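Local atomic coordinates of PrgB (Enterococcus faecalis, PDB entry 6EVU), a protein that promotes cell aggregation, biofilm formation and conjugation by binding and compacting DNA, this part being its adhesin domain. Residues R163-F177 with R279-S292. Numbering follows the deposited sequence.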
loop_
_atom_site.group_PDB
_atom_site.type_symbol
_atom_site.label_atom_id
_atom_site.label_comp_id
_atom_site.label_asym_id
_atom_site.label_seq_id
_atom_site.Cartn_x
_atom_site.Cartn_y
_atom_site.Cartn_z
ATOM N N ARG A 163 -4.913 11.507 13.526
ATOM C CA ARG A 163 -4.999 12.667 12.636
ATOM C C ARG A 163 -5.286 13.929 13.450
ATOM O O ARG A 163 -6.370 14.066 14.014
ATOM C CB ARG A 163 -6.081 12.469 11.571
ATOM C CG ARG A 163 -6.218 13.667 10.662
ATOM C CD ARG A 163 -7.168 13.439 9.466
ATOM N NE ARG A 163 -6.629 12.501 8.478
ATOM C CZ ARG A 163 -5.671 12.836 7.623
ATOM N NH1 ARG A 163 -5.176 14.060 7.641
ATOM N NH2 ARG A 163 -5.229 11.975 6.739
ATOM N N VAL A 164 -4.337 14.875 13.482
ATOM C CA VAL A 164 -4.588 16.181 14.087
ATOM C C VAL A 164 -4.678 17.305 13.060
ATOM O O VAL A 164 -5.079 18.420 13.422
ATOM C CB VAL A 164 -3.513 16.549 15.143
ATOM C CG1 VAL A 164 -3.319 15.464 16.168
ATOM C CG2 VAL A 164 -2.204 16.875 14.508
ATOM N N ASN A 165 -4.254 17.085 11.820
ATOM C CA ASN A 165 -4.310 18.149 10.815
ATOM C C ASN A 165 -4.706 17.516 9.498
ATOM O O ASN A 165 -5.102 16.348 9.455
ATOM C CB ASN A 165 -2.976 18.903 10.724
ATOM C CG ASN A 165 -1.823 17.965 10.447
ATOM O OD1 ASN A 165 -1.897 17.160 9.524
ATOM N ND2 ASN A 165 -0.762 18.060 11.238
ATOM N N GLY A 166 -4.595 18.285 8.409
ATOM C CA GLY A 166 -5.041 17.808 7.121
ATOM C C GLY A 166 -3.989 17.141 6.249
ATOM O O GLY A 166 -4.267 16.888 5.073
ATOM N N LYS A 167 -2.791 16.869 6.769
ATOM C CA LYS A 167 -1.740 16.304 5.926
ATOM C C LYS A 167 -2.051 14.863 5.529
ATOM O O LYS A 167 -2.765 14.123 6.231
ATOM C CB LYS A 167 -0.395 16.347 6.660
ATOM C CG LYS A 167 0.142 17.749 6.898
ATOM C CD LYS A 167 1.299 17.575 7.845
ATOM C CE LYS A 167 2.619 17.463 7.084
ATOM N NZ LYS A 167 2.593 16.808 5.720
ATOM N N ASP A 168 -1.488 14.458 4.396
ATOM C CA ASP A 168 -1.561 13.058 3.981
ATOM C C ASP A 168 -0.841 12.128 4.957
ATOM O O ASP A 168 0.111 12.508 5.639
ATOM C CB ASP A 168 -0.904 12.872 2.593
ATOM C CG ASP A 168 -1.711 13.487 1.448
ATOM O OD1 ASP A 168 -2.825 13.985 1.699
ATOM O OD2 ASP A 168 -1.195 13.461 0.295
ATOM N N VAL A 169 -1.325 10.900 5.030
ATOM C CA VAL A 169 -0.471 9.768 5.366
ATOM C C VAL A 169 0.263 9.394 4.086
ATOM O O VAL A 169 -0.380 9.213 3.059
ATOM C CB VAL A 169 -1.306 8.601 5.901
ATOM C CG1 VAL A 169 -0.470 7.366 6.162
ATOM C CG2 VAL A 169 -2.004 9.032 7.206
ATOM N N LYS A 170 1.596 9.270 4.132
ATOM C CA LYS A 170 2.318 8.799 2.940
ATOM C C LYS A 170 3.616 8.098 3.319
ATOM O O LYS A 170 4.357 8.581 4.175
ATOM C CB LYS A 170 2.580 9.948 1.945
ATOM C CG LYS A 170 3.056 9.382 0.576
ATOM C CD LYS A 170 3.126 10.445 -0.496
ATOM C CE LYS A 170 4.378 11.289 -0.398
ATOM N NZ LYS A 170 4.457 12.323 -1.542
ATOM N N THR A 171 3.873 6.943 2.691
ATOM C CA THR A 171 5.000 6.071 2.965
ATOM C C THR A 171 5.626 5.671 1.637
ATOM O O THR A 171 4.903 5.225 0.726
ATOM C CB THR A 171 4.574 4.797 3.718
ATOM O OG1 THR A 171 3.849 5.174 4.924
ATOM C CG2 THR A 171 5.778 3.971 4.093
ATOM N N ARG A 172 6.952 5.760 1.552
ATOM C CA ARG A 172 7.691 5.227 0.400
ATOM C C ARG A 172 8.042 3.773 0.679
ATOM O O ARG A 172 8.456 3.401 1.796
ATOM C CB ARG A 172 8.981 6.042 0.129
ATOM C CG ARG A 172 9.704 5.494 -1.155
ATOM C CD ARG A 172 10.590 6.575 -1.734
ATOM N NE ARG A 172 11.612 6.902 -0.766
ATOM C CZ ARG A 172 12.341 8.016 -0.768
ATOM N NH1 ARG A 172 12.161 8.960 -1.700
ATOM N NH2 ARG A 172 13.253 8.179 0.186
ATOM N N LEU A 173 7.831 2.919 -0.335
ATOM C CA LEU A 173 8.195 1.509 -0.262
ATOM C C LEU A 173 9.137 1.190 -1.420
ATOM O O LEU A 173 8.791 1.431 -2.595
ATOM C CB LEU A 173 6.949 0.587 -0.313
ATOM C CG LEU A 173 7.201 -0.920 -0.449
ATOM C CD1 LEU A 173 8.067 -1.460 0.722
ATOM C CD2 LEU A 173 5.868 -1.599 -0.403
ATOM N N THR A 174 10.329 0.688 -1.088
ATOM C CA THR A 174 11.294 0.222 -2.096
ATOM C C THR A 174 11.624 -1.219 -1.783
ATOM O O THR A 174 11.917 -1.553 -0.631
ATOM C CB THR A 174 12.576 1.060 -2.035
ATOM O OG1 THR A 174 12.262 2.460 -2.172
ATOM C CG2 THR A 174 13.556 0.583 -3.120
ATOM N N ILE A 175 11.541 -2.104 -2.798
ATOM C CA ILE A 175 11.612 -3.554 -2.589
ATOM C C ILE A 175 12.814 -4.110 -3.340
ATOM O O ILE A 175 13.031 -3.777 -4.508
ATOM C CB ILE A 175 10.323 -4.245 -3.066
ATOM C CG1 ILE A 175 9.138 -3.791 -2.201
ATOM C CG2 ILE A 175 10.456 -5.828 -3.034
ATOM C CD1 ILE A 175 7.742 -4.029 -2.824
ATOM N N LYS A 176 13.585 -4.983 -2.686
ATOM C CA LYS A 176 14.648 -5.703 -3.365
ATOM C C LYS A 176 14.366 -7.182 -3.257
ATOM O O LYS A 176 14.062 -7.671 -2.165
ATOM C CB LYS A 176 16.018 -5.408 -2.773
ATOM C CG LYS A 176 16.522 -4.027 -2.996
ATOM C CD LYS A 176 17.940 -3.963 -2.448
ATOM C CE LYS A 176 18.446 -2.546 -2.414
ATOM N NZ LYS A 176 19.839 -2.477 -1.841
ATOM N N PHE A 177 14.457 -7.888 -4.382
ATOM C CA PHE A 177 14.287 -9.348 -4.387
ATOM C C PHE A 177 15.654 -9.976 -4.527
ATOM O O PHE A 177 16.475 -9.474 -5.290
ATOM C CB PHE A 177 13.427 -9.795 -5.559
ATOM C CG PHE A 177 12.097 -9.157 -5.614
ATOM C CD1 PHE A 177 11.126 -9.435 -4.664
ATOM C CD2 PHE A 177 11.804 -8.274 -6.639
ATOM C CE1 PHE A 177 9.875 -8.866 -4.754
ATOM C CE2 PHE A 177 10.586 -7.644 -6.695
ATOM C CZ PHE A 177 9.617 -7.937 -5.772
ATOM N N ARG A 279 14.427 -1.632 -10.106
ATOM C CA ARG A 279 13.968 -1.853 -8.739
ATOM C C ARG A 279 12.605 -1.200 -8.499
ATOM O O ARG A 279 12.383 -0.031 -8.861
ATOM C CB ARG A 279 15.022 -1.277 -7.763
ATOM C CG ARG A 279 14.773 -1.702 -6.276
ATOM C CD ARG A 279 15.911 -1.197 -5.361
ATOM N NE ARG A 279 17.209 -1.804 -5.682
ATOM C CZ ARG A 279 18.348 -1.156 -5.826
ATOM N NH1 ARG A 279 18.410 0.181 -5.724
ATOM N NH2 ARG A 279 19.440 -1.856 -6.096
ATOM N N ILE A 280 11.700 -1.955 -7.891
ATOM C CA ILE A 280 10.372 -1.453 -7.529
ATOM C C ILE A 280 10.478 -0.380 -6.460
ATOM O O ILE A 280 11.080 -0.593 -5.402
ATOM C CB ILE A 280 9.493 -2.599 -7.012
ATOM C CG1 ILE A 280 9.176 -3.548 -8.180
ATOM C CG2 ILE A 280 8.212 -2.050 -6.354
ATOM C CD1 ILE A 280 8.351 -4.758 -7.720
ATOM N N SER A 281 9.804 0.733 -6.676
ATOM C CA SER A 281 9.797 1.786 -5.642
ATOM C C SER A 281 8.666 2.753 -5.943
ATOM O O SER A 281 8.514 3.168 -7.090
ATOM C CB SER A 281 11.111 2.529 -5.638
ATOM O OG SER A 281 11.158 3.459 -4.545
ATOM N N PHE A 282 7.850 3.069 -4.950
ATOM C CA PHE A 282 6.687 3.929 -5.173
ATOM C C PHE A 282 6.200 4.352 -3.796
ATOM O O PHE A 282 6.702 3.861 -2.771
ATOM C CB PHE A 282 5.582 3.203 -5.952
ATOM C CG PHE A 282 5.047 1.999 -5.219
ATOM C CD1 PHE A 282 5.703 0.785 -5.263
ATOM C CD2 PHE A 282 3.875 2.123 -4.447
ATOM C CE1 PHE A 282 5.251 -0.307 -4.531
ATOM C CE2 PHE A 282 3.384 1.042 -3.714
ATOM C CZ PHE A 282 4.081 -0.180 -3.744
ATOM N N SER A 283 5.225 5.287 -3.760
ATOM C CA SER A 283 4.631 5.635 -2.458
ATOM C C SER A 283 3.146 5.303 -2.376
ATOM O O SER A 283 2.424 5.272 -3.391
ATOM C CB SER A 283 4.842 7.128 -2.137
ATOM O OG SER A 283 6.222 7.348 -2.035
ATOM N N PHE A 284 2.663 5.064 -1.155
ATOM C CA PHE A 284 1.227 4.828 -0.975
ATOM C C PHE A 284 0.751 5.650 0.214
ATOM O O PHE A 284 1.530 5.977 1.104
ATOM C CB PHE A 284 0.881 3.313 -0.818
ATOM C CG PHE A 284 1.565 2.651 0.382
ATOM C CD1 PHE A 284 0.953 2.629 1.611
ATOM C CD2 PHE A 284 2.816 2.065 0.229
ATOM C CE1 PHE A 284 1.575 2.017 2.712
ATOM C CE2 PHE A 284 3.453 1.425 1.345
ATOM C CZ PHE A 284 2.810 1.439 2.577
ATOM N N GLY A 285 -0.539 5.924 0.300
ATOM C CA GLY A 285 -0.968 6.739 1.411
ATOM C C GLY A 285 -2.453 6.997 1.432
ATOM O O GLY A 285 -3.256 6.239 0.859
ATOM N N MET A 286 -2.805 7.983 2.234
ATOM C CA MET A 286 -4.189 8.399 2.398
ATOM C C MET A 286 -4.250 9.916 2.340
ATOM O O MET A 286 -3.450 10.587 2.995
ATOM C CB MET A 286 -4.778 7.902 3.726
ATOM C CG MET A 286 -4.415 6.441 4.025
ATOM S SD MET A 286 -4.986 5.981 5.712
ATOM C CE MET A 286 -6.780 5.860 5.440
ATOM N N THR A 287 -5.234 10.453 1.596
ATOM C CA THR A 287 -5.398 11.897 1.476
ATOM C C THR A 287 -6.834 12.330 1.787
ATOM O O THR A 287 -7.805 11.693 1.361
ATOM C CB THR A 287 -4.993 12.396 0.086
ATOM O OG1 THR A 287 -4.990 13.819 0.134
ATOM C CG2 THR A 287 -5.975 11.892 -1.011
ATOM N N THR A 288 -6.970 13.352 2.614
ATOM C CA THR A 288 -8.274 13.964 2.838
ATOM C C THR A 288 -8.414 15.172 1.966
ATOM O O THR A 288 -9.234 16.058 2.262
ATOM C CB THR A 288 -8.469 14.375 4.292
ATOM O OG1 THR A 288 -7.405 15.251 4.648
ATOM C CG2 THR A 288 -8.483 13.137 5.238
ATOM N N LYS A 289 -7.531 15.289 0.982
ATOM C CA LYS A 289 -7.344 16.513 0.205
ATOM C C LYS A 289 -7.212 17.734 1.104
ATOM O O LYS A 289 -7.514 18.848 0.689
ATOM C CB LYS A 289 -8.478 16.704 -0.811
ATOM C CG LYS A 289 -8.399 15.750 -1.988
ATOM C CD LYS A 289 -9.637 15.846 -2.869
ATOM C CE LYS A 289 -9.274 16.294 -4.274
ATOM N NZ LYS A 289 -8.506 17.566 -4.196
ATOM N N GLY A 290 -6.822 17.549 2.361
ATOM C CA GLY A 290 -6.500 18.647 3.257
ATOM C C GLY A 290 -7.443 18.886 4.436
ATOM O O GLY A 290 -7.117 19.722 5.279
ATOM N N LYS A 291 -8.609 18.220 4.521
ATOM C CA LYS A 291 -9.505 18.376 5.664
ATOM C C LYS A 291 -8.955 17.624 6.876
ATOM O O LYS A 291 -8.392 16.535 6.732
ATOM C CB LYS A 291 -10.908 17.869 5.305
ATOM C CG LYS A 291 -11.753 18.844 4.429
ATOM C CD LYS A 291 -12.215 18.274 3.057
ATOM C CE LYS A 291 -12.552 19.392 2.035
ATOM N NZ LYS A 291 -12.716 18.907 0.618
ATOM N N SER A 292 -9.081 18.225 8.074
ATOM C CA SER A 292 -8.535 17.642 9.293
ATOM C C SER A 292 -9.552 16.869 10.129
ATOM O O SER A 292 -9.158 15.997 10.913
ATOM C CB SER A 292 -7.864 18.726 10.163
ATOM O OG SER A 292 -8.795 19.558 10.837
HETATM O O HOH W 1 -9.234 14.213 13.419
HETATM O O HOH W 2 -4.707 14.811 3.234
HETATM O O HOH W 3 1.225 5.266 3.921
HETATM O O HOH W 4 12.613 -4.703 -7.037
#
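Phe284 packs beside Thr171 in a mostly apolar row that also holds Val169 beside Met286, on antiparallel strands 169-177 and 280-287. The ring takes the space between its own backbone N and carbonyl carbon (chi1 60°) and so leans toward the partner strand. There CB of Thr171 sits over one ring face, 4.3 Å from the centroid, a CH-pi contact. Thr171 OG1 donates to a water that donates to Phe284 O. CB of Leu173 lies at the ring edge, in its plane, 4.0 Å from CE2 of Phe284. CD2 of Leu173 meets CZ of Phe282 obliquely. CD1 of Ile280 rests at the edge of the Phe177 ring, 3.8 Å from CE2.

The other face is polar. Gly285 CA lies 4.2 Å from Lys170 CA. Thr174 OG1 and Ser281 OG share a 2.8 Å hydrogen bond. Lys176 CE makes an aliphatic contact over the Arg279 guanidinium, toward its rim; the Arg279-Glu184 salt bridge probably offsets the nearby like charges.

At the end of strand 280-287, Thr287 OG1 donates to Asp168 OD1 (2.7 Å). CG2 of Thr288 sits over the centre of the Arg163 guanidinium. A water joins Gly166 O, Asp168 OD1 and Thr288 N.

The pair lies between strands 124-137 and 211-215 in the large sheet of the GbpC-type domain. Paired backbone bonds join Val169 with Met286, Thr171 with Phe284 and Leu173 with Phe282, while Lys170 and Arg172 pair outside with Asp216 and Glu134.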